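Local coordinates for protein putative metallopeptidase (Shewanella baltica OS155, PDB 3IEH) that probably acts as a zinc-dependent hydrolase of the M14 metallocarboxypeptidase family, holding one zinc ion in its presumed active site, at residues A[174-179]-A[249-254]; A[30-35]-A[85-90]; A[58-63]-A[96-101]. All coordinates share one frame; numbering follows the deposited sequence.

Contact 1: A[174-179]-A[249-254]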
# COMPACT_ATOMS: atom_id res chain seq x y z
N LEU A 174 3.87 5.77 15.39
CA LEU A 174 3.66 6.73 16.44
C LEU A 174 2.20 6.80 16.88
O LEU A 174 1.87 7.62 17.73
CB LEU A 174 4.11 8.10 15.99
CG LEU A 174 5.63 8.21 15.76
CD1 LEU A 174 5.98 9.63 15.31
CD2 LEU A 174 6.43 7.82 17.02
N SER A 175 1.34 5.94 16.34
CA SER A 175 -0.09 6.04 16.62
C SER A 175 -0.76 4.79 17.18
O SER A 175 -0.43 3.67 16.79
CB SER A 175 -0.84 6.47 15.35
OG SER A 175 -2.23 6.69 15.61
N ARG A 176 -1.70 5.00 18.09
CA ARG A 176 -2.59 3.94 18.55
C ARG A 176 -3.98 4.02 17.87
O ARG A 176 -4.83 3.16 18.07
CB ARG A 176 -2.68 3.93 20.07
CG ARG A 176 -3.31 5.14 20.68
CD ARG A 176 -3.45 4.96 22.19
NE ARG A 176 -4.37 3.88 22.52
CZ ARG A 176 -5.70 3.96 22.43
NH1 ARG A 176 -6.30 5.08 22.03
NH2 ARG A 176 -6.43 2.89 22.74
N GLU A 177 -4.17 5.03 17.00
CA GLU A 177 -5.45 5.33 16.37
C GLU A 177 -5.36 5.21 14.85
O GLU A 177 -4.38 5.66 14.27
CB GLU A 177 -5.85 6.77 16.71
CG GLU A 177 -6.17 7.00 18.16
CD GLU A 177 -6.49 8.45 18.48
OE1 GLU A 177 -6.01 9.34 17.77
OE2 GLU A 177 -7.22 8.71 19.46
N ALA A 178 -6.36 4.62 14.21
CA ALA A 178 -6.32 4.44 12.74
C ALA A 178 -6.72 5.73 12.00
O ALA A 178 -7.39 6.59 12.56
CB ALA A 178 -7.24 3.29 12.32
N TYR A 179 -6.29 5.85 10.74
CA TYR A 179 -6.77 6.93 9.90
C TYR A 179 -6.47 6.58 8.45
O TYR A 179 -5.84 5.56 8.15
CB TYR A 179 -6.20 8.31 10.31
CG TYR A 179 -4.70 8.38 10.32
CD1 TYR A 179 -3.96 7.87 11.41
CD2 TYR A 179 -4.01 8.97 9.26
CE1 TYR A 179 -2.57 7.94 11.43
CE2 TYR A 179 -2.60 9.05 9.25
CZ TYR A 179 -1.88 8.51 10.33
OH TYR A 179 -0.50 8.58 10.34
N ALA A 249 0.51 1.20 14.51
CA ALA A 249 1.52 0.17 14.77
C ALA A 249 1.87 0.01 16.25
O ALA A 249 2.75 -0.78 16.60
CB ALA A 249 2.79 0.42 13.93
N LEU A 250 1.19 0.78 17.11
CA LEU A 250 1.27 0.61 18.59
C LEU A 250 0.25 -0.44 19.08
O LEU A 250 0.25 -0.80 20.23
CB LEU A 250 1.05 1.94 19.35
CG LEU A 250 2.10 3.04 19.19
CD1 LEU A 250 1.67 4.35 19.94
CD2 LEU A 250 3.50 2.54 19.65
N GLN A 251 -0.63 -0.89 18.19
CA GLN A 251 -1.58 -1.94 18.52
C GLN A 251 -0.99 -3.30 18.14
O GLN A 251 0.07 -3.41 17.49
CB GLN A 251 -2.90 -1.73 17.74
CG GLN A 251 -3.65 -0.41 18.02
CD GLN A 251 -4.15 -0.26 19.46
OE1 GLN A 251 -4.11 -1.22 20.22
NE2 GLN A 251 -4.64 0.95 19.83
N ASN A 252 -1.72 -4.34 18.51
CA ASN A 252 -1.39 -5.72 18.23
C ASN A 252 -1.17 -6.02 16.74
O ASN A 252 -2.00 -5.71 15.88
CB ASN A 252 -2.47 -6.64 18.81
CG ASN A 252 -2.22 -8.09 18.51
OD1 ASN A 252 -2.44 -8.57 17.38
ND2 ASN A 252 -1.76 -8.83 19.52
N PHE A 253 -0.05 -6.68 16.46
CA PHE A 253 0.36 -6.93 15.10
C PHE A 253 -0.70 -7.72 14.28
O PHE A 253 -1.06 -7.26 13.19
CB PHE A 253 1.74 -7.60 15.07
CG PHE A 253 2.26 -7.79 13.68
CD1 PHE A 253 2.85 -6.74 13.01
CD2 PHE A 253 2.11 -9.01 13.02
CE1 PHE A 253 3.32 -6.89 11.71
CE2 PHE A 253 2.56 -9.17 11.71
CZ PHE A 253 3.18 -8.10 11.06
N ASP A 254 -1.22 -8.84 14.79
CA ASP A 254 -2.22 -9.61 14.03
C ASP A 254 -3.54 -8.87 13.79
O ASP A 254 -4.19 -9.07 12.76
CB ASP A 254 -2.44 -11.00 14.64
CG ASP A 254 -1.20 -11.90 14.50
OD1 ASP A 254 -0.53 -11.91 13.44
OD2 ASP A 254 -0.91 -12.62 15.46
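Two hydrogen bonds join Gln251 and Leu250 to the backbone carbonyls of Arg176 and Ser175. The amide of Gln251 makes the firmer one: NE2 lies 2.8 Å from Arg176 O, the N-H...O angle is 174°, and the donor sits on a lone pair in the carbonyl plane. A bend at chi2 (-64°) curls the glutamine back to this carbonyl. The backbone bond is weak, with Leu250 N 3.3 Å from Ser175 O. Ser175 OG donates to Glu177 O over 2.7 Å, a bond within the loop that carries both acceptor carbonyls.

Among the packing contacts, Leu250 CB comes within 3.4 Å of Ser175 O, and its CD1 lies against the Ser175 carbonyl carbon. Gln251 NE2 also sits over one face of the Arg176 guanidinium, the amide and guanidinium planes being 71° apart.

Beyond the segments, the backbone of Ala249 bonds to that of Asp172, and Asn252 caps helix 253-271 through Gln255 N. The contact thus pairs loops leaving strands 165-172 and 242-248, neighbours in the sheet, near the zinc site of an M14 peptidase fold, with the Ala249 side chain about 9 Å from the zinc ion.

Contact 2: A[30-35]-A[85-90]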
# COMPACT_ATOMS: atom_id res chain seq x y z
N LEU A 30 8.22 -16.84 0.32
CA LEU A 30 7.79 -18.23 0.13
C LEU A 30 6.26 -18.30 0.05
O LEU A 30 5.73 -18.92 -0.85
CB LEU A 30 8.30 -19.10 1.29
CG LEU A 30 7.82 -20.55 1.36
CD1 LEU A 30 8.12 -21.29 0.06
CD2 LEU A 30 8.46 -21.29 2.53
N LEU A 31 5.57 -17.66 0.99
CA LEU A 31 4.11 -17.64 0.99
C LEU A 31 3.60 -16.75 -0.17
O LEU A 31 2.56 -17.03 -0.77
CB LEU A 31 3.54 -17.13 2.32
CG LEU A 31 3.94 -17.84 3.63
CD1 LEU A 31 3.38 -17.08 4.83
CD2 LEU A 31 3.53 -19.33 3.70
N LEU A 32 4.31 -15.68 -0.48
CA LEU A 32 3.88 -14.81 -1.55
C LEU A 32 3.91 -15.58 -2.87
O LEU A 32 2.94 -15.58 -3.59
CB LEU A 32 4.78 -13.57 -1.64
CG LEU A 32 4.32 -12.53 -2.68
CD1 LEU A 32 2.93 -11.99 -2.31
CD2 LEU A 32 5.33 -11.40 -2.80
N GLU A 33 5.03 -16.22 -3.17
CA GLU A 33 5.15 -17.05 -4.34
C GLU A 33 4.01 -18.09 -4.38
O GLU A 33 3.34 -18.21 -5.42
CB GLU A 33 6.51 -17.76 -4.41
CG GLU A 33 7.71 -16.82 -4.62
N GLN A 34 3.76 -18.79 -3.27
CA GLN A 34 2.74 -19.84 -3.30
C GLN A 34 1.37 -19.26 -3.66
O GLN A 34 0.67 -19.80 -4.50
CB GLN A 34 2.68 -20.67 -2.01
CG GLN A 34 3.87 -21.65 -1.82
N GLU A 35 1.02 -18.14 -3.04
CA GLU A 35 -0.27 -17.50 -3.32
C GLU A 35 -0.39 -16.95 -4.74
O GLU A 35 -1.43 -17.07 -5.36
CB GLU A 35 -0.60 -16.42 -2.27
CG GLU A 35 -0.89 -17.00 -0.91
CD GLU A 35 -2.01 -18.05 -0.94
OE1 GLU A 35 -2.97 -17.86 -1.70
OE2 GLU A 35 -1.94 -19.07 -0.22
N GLY A 85 -0.56 -8.32 5.79
CA GLY A 85 -1.98 -8.13 5.57
C GLY A 85 -2.38 -8.52 4.16
O GLY A 85 -3.44 -9.11 3.96
N LEU A 86 -1.53 -8.22 3.19
CA LEU A 86 -1.79 -8.61 1.79
C LEU A 86 -1.73 -10.12 1.64
O LEU A 86 -2.54 -10.70 0.93
CB LEU A 86 -0.82 -7.94 0.81
CG LEU A 86 -1.14 -8.08 -0.68
CD1 LEU A 86 -2.64 -7.93 -1.02
CD2 LEU A 86 -0.32 -7.07 -1.49
N LEU A 87 -0.78 -10.76 2.33
CA LEU A 87 -0.69 -12.21 2.28
C LEU A 87 -1.96 -12.82 2.86
O LEU A 87 -2.47 -13.79 2.34
CB LEU A 87 0.52 -12.77 3.05
CG LEU A 87 1.86 -12.83 2.31
CD1 LEU A 87 2.99 -13.36 3.26
CD2 LEU A 87 1.73 -13.72 1.07
N HIS A 88 -2.43 -12.27 3.97
CA HIS A 88 -3.62 -12.78 4.60
C HIS A 88 -4.80 -12.72 3.63
O HIS A 88 -5.51 -13.71 3.42
CB HIS A 88 -3.97 -11.98 5.84
CG HIS A 88 -5.20 -12.48 6.51
ND1 HIS A 88 -6.45 -12.03 6.17
CD2 HIS A 88 -5.38 -13.46 7.42
CE1 HIS A 88 -7.35 -12.68 6.88
NE2 HIS A 88 -6.73 -13.55 7.65
N PHE A 89 -4.97 -11.56 3.03
CA PHE A 89 -6.02 -11.32 2.06
C PHE A 89 -5.97 -12.30 0.88
O PHE A 89 -7.00 -12.79 0.44
CB PHE A 89 -5.91 -9.89 1.56
CG PHE A 89 -6.67 -9.62 0.32
CD1 PHE A 89 -8.02 -9.27 0.37
CD2 PHE A 89 -6.03 -9.66 -0.92
CE1 PHE A 89 -8.71 -8.98 -0.77
CE2 PHE A 89 -6.72 -9.38 -2.08
CZ PHE A 89 -8.08 -9.04 -2.01
N LEU A 90 -4.78 -12.56 0.36
CA LEU A 90 -4.62 -13.45 -0.78
C LEU A 90 -4.93 -14.88 -0.41
O LEU A 90 -5.50 -15.61 -1.21
CB LEU A 90 -3.20 -13.39 -1.35
CG LEU A 90 -2.89 -12.04 -2.00
CD1 LEU A 90 -1.38 -11.94 -2.31
CD2 LEU A 90 -3.78 -11.79 -3.22
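Leu87 sets its CG beside the backbone N (chi1 -85°) and extends its chain, which carries both methyls across to helix 25-39, where they part between Leu31 and Leu32. Leu32 takes the other course, CG opposite the backbone N at chi1 -175°, and its CD1 meets Leu87 from the flank.

The CD2 methyl of Leu87 presses on the backbone itself, 3.6 Å from Leu32 CA, and touches Leu32 CD1 at 4.0 Å. Its CD1 methyl turns to Leu31, reaching CB at 3.9 Å and the Leu31 CD1 methyl slightly farther off. Both leucines of helix 25-39 cross the Leu87 side chain at roughly a right angle, Leu31 at its CD1 and Leu32 at its CD2. One turn on, Leu90 continues the seam: its CD1 approaches Leu32 CD1 at 4.3 Å, while its CB lies beside Glu35 CB.

Helices 25-39 and 81-91 run in similar directions here, their short axes 10.2 Å apart at closest and inclined at 33°. Both belong to the alpha/beta fold of the M14 peptidases; helix 81-91 follows the loop with the zinc ligands His76 and Glu79, and its other flank leans on helix 253-271 through Leu86, His88 and Phe89. Leu86 and Leu90 also touch Leu105 of strand 102-106, which joins the apolar seam to the central sheet.

The polar margin of the seam belongs to Glu35. Its carboxylate lies near the end of segment 85-90, which leaves OE1 of Glu35 3.4 Å from Leu90 O. Both atoms are acceptors, so the approach is no bond; OE1 instead forms a salt bridge with Arg38, one turn farther along its own helix.

Contact 3: A[58-63]-A[96-101]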
# COMPACT_ATOMS: atom_id res chain seq x y z
N GLN A 58 0.32 -9.11 -11.56
CA GLN A 58 -0.92 -8.77 -12.25
C GLN A 58 -1.78 -9.99 -12.56
O GLN A 58 -1.29 -11.05 -12.88
CB GLN A 58 -0.63 -8.00 -13.55
CG GLN A 58 0.03 -6.66 -13.34
CD GLN A 58 0.05 -5.78 -14.58
OE1 GLN A 58 0.79 -6.03 -15.53
NE2 GLN A 58 -0.72 -4.69 -14.55
N SER A 59 -3.08 -9.83 -12.46
CA SER A 59 -3.99 -10.88 -12.85
C SER A 59 -3.90 -11.03 -14.38
O SER A 59 -3.79 -10.06 -15.10
CB SER A 59 -5.41 -10.53 -12.38
OG SER A 59 -5.77 -9.25 -12.84
N PRO A 60 -3.93 -12.27 -14.86
CA PRO A 60 -3.77 -12.49 -16.30
C PRO A 60 -5.05 -12.25 -17.14
O PRO A 60 -6.16 -12.52 -16.68
CB PRO A 60 -3.37 -13.97 -16.36
CG PRO A 60 -4.17 -14.58 -15.22
CD PRO A 60 -4.24 -13.52 -14.14
N ALA A 61 -4.87 -11.75 -18.36
CA ALA A 61 -5.96 -11.56 -19.32
C ALA A 61 -6.98 -10.55 -18.78
O ALA A 61 -8.16 -10.86 -18.55
CB ALA A 61 -6.62 -12.91 -19.69
N ALA A 62 -6.49 -9.34 -18.58
CA ALA A 62 -7.28 -8.23 -18.12
C ALA A 62 -8.37 -7.94 -19.13
O ALA A 62 -8.13 -8.00 -20.33
CB ALA A 62 -6.41 -7.01 -17.96
N LYS A 63 -9.56 -7.62 -18.63
CA LYS A 63 -10.69 -7.24 -19.47
C LYS A 63 -11.09 -5.77 -19.26
O LYS A 63 -11.13 -5.26 -18.14
CB LYS A 63 -11.89 -8.21 -19.35
CG LYS A 63 -12.03 -9.06 -18.10
CD LYS A 63 -11.23 -10.35 -18.20
CE LYS A 63 -11.36 -11.21 -16.93
NZ LYS A 63 -12.80 -11.63 -16.75
N ASP A 96 -11.42 -16.70 -8.89
CA ASP A 96 -12.73 -16.10 -9.15
C ASP A 96 -12.67 -14.58 -8.97
O ASP A 96 -13.43 -13.86 -9.60
CB ASP A 96 -13.82 -16.72 -8.26
N LEU A 97 -11.78 -14.08 -8.10
CA LEU A 97 -11.64 -12.62 -7.91
C LEU A 97 -11.40 -11.87 -9.24
O LEU A 97 -11.92 -10.76 -9.45
CB LEU A 97 -10.50 -12.31 -6.93
CG LEU A 97 -10.15 -10.85 -6.57
CD1 LEU A 97 -11.31 -10.09 -6.02
CD2 LEU A 97 -8.99 -10.81 -5.56
N PHE A 98 -10.65 -12.50 -10.15
CA PHE A 98 -10.26 -11.87 -11.40
C PHE A 98 -11.36 -11.76 -12.43
O PHE A 98 -11.14 -11.23 -13.52
CB PHE A 98 -9.05 -12.57 -11.98
CG PHE A 98 -7.90 -12.69 -11.02
CD1 PHE A 98 -7.58 -11.64 -10.16
CD2 PHE A 98 -7.13 -13.83 -10.99
CE1 PHE A 98 -6.53 -11.74 -9.28
CE2 PHE A 98 -6.06 -13.93 -10.11
CZ PHE A 98 -5.77 -12.89 -9.27
N GLU A 99 -12.54 -12.27 -12.09
CA GLU A 99 -13.69 -12.06 -12.92
C GLU A 99 -14.42 -10.76 -12.51
O GLU A 99 -15.22 -10.23 -13.27
CB GLU A 99 -14.61 -13.28 -12.85
CG GLU A 99 -14.07 -14.50 -13.64
CD GLU A 99 -13.73 -14.19 -15.10
OE1 GLU A 99 -14.56 -13.59 -15.81
OE2 GLU A 99 -12.61 -14.53 -15.54
N ARG A 100 -14.11 -10.24 -11.33
CA ARG A 100 -14.72 -9.02 -10.82
C ARG A 100 -13.80 -7.79 -11.04
O ARG A 100 -14.29 -6.65 -11.20
CB ARG A 100 -15.06 -9.18 -9.31
CG ARG A 100 -15.49 -7.86 -8.59
CD ARG A 100 -15.16 -7.77 -7.08
NE ARG A 100 -16.28 -8.13 -6.20
CZ ARG A 100 -17.38 -7.40 -6.00
NH1 ARG A 100 -17.56 -6.25 -6.63
NH2 ARG A 100 -18.31 -7.83 -5.16
N VAL A 101 -12.49 -8.02 -11.02
CA VAL A 101 -11.47 -6.97 -11.11
C VAL A 101 -10.21 -7.44 -11.86
O VAL A 101 -9.87 -8.63 -11.88
CB VAL A 101 -11.01 -6.53 -9.70
CG1 VAL A 101 -12.20 -6.12 -8.87
CG2 VAL A 101 -10.25 -7.65 -9.00
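The backbones of 58-63 and 96-101 approach most closely at Ser59 and Phe98, whose CA atoms are 6.5 Å apart, and segment 58-63 then swings round so that Lys63 faces Glu99. Ser59 lays its CB over one face of the Phe98 ring in a CH-pi contact, 3.5 Å from the ring centroid and 19° off the normal. The carbon is displaced toward the rim, nearest to CD1 of the phenylalanine. With chi1 at 53°, OG of Ser59 stands between its own backbone N and carbonyl carbon; it bonds to Leu103 O, while CB is left to meet the ring. Pro60 adds a looser apolar touch, its CD 4.3 Å from Phe98 CD2.

These segments belong to the connections around two sheet strands of the M14 peptidase fold: 58-63 begins at the end of strand 52-58, and the loop segment 96-101 leads into strand 102-106, the antiparallel neighbour of 52-58. The Ser59 and Leu103 backbones are hydrogen-bonded as well, and Met41 is another neighbour of the Phe98 side chain. Lys63 O accepts from Asn102 ND2, a further tie from the first loop to the start of strand 102-106.

At the outer side of the contact a salt bridge spans the gap. Lys63 NZ lies 2.8 Å from Glu99 OE1, meeting it from above the carboxylate plane, 49° out of it. OE2 of the same glutamate is 3.1 Å from NZ, so the ammonium sits near both oxygens. Glu99 bends at chi2 to bring its carboxylate back to the lysine, and the two side chains cross at about a right angle. On the way to the glutamate, Lys63 CE passes 3.4 Å from Phe98 O.

Overall arrangement
From the N terminus, helix 25-39 supplies the first half of contact 2, and the chain then forms strands 42-49 and 52-58 before opening contact 3 at 58-63. Strand 68-73 and helix 81-91 follow; residues 85-90 close contact 2, and 96-101 close contact 3, so these two loops cross. They touch where Phe89 CZ meets Leu97 CD2 at 4.1 Å, their centres about 17 Å apart. Contact 1 comes later in series, opening after strand 165-172 and closing at 249-254, where the chain leaves strand 242-248 and enters helix 253-271. It lies near the zinc site, on the opposite side of the chain's centre from contact 3, with about 32 Å between their centres.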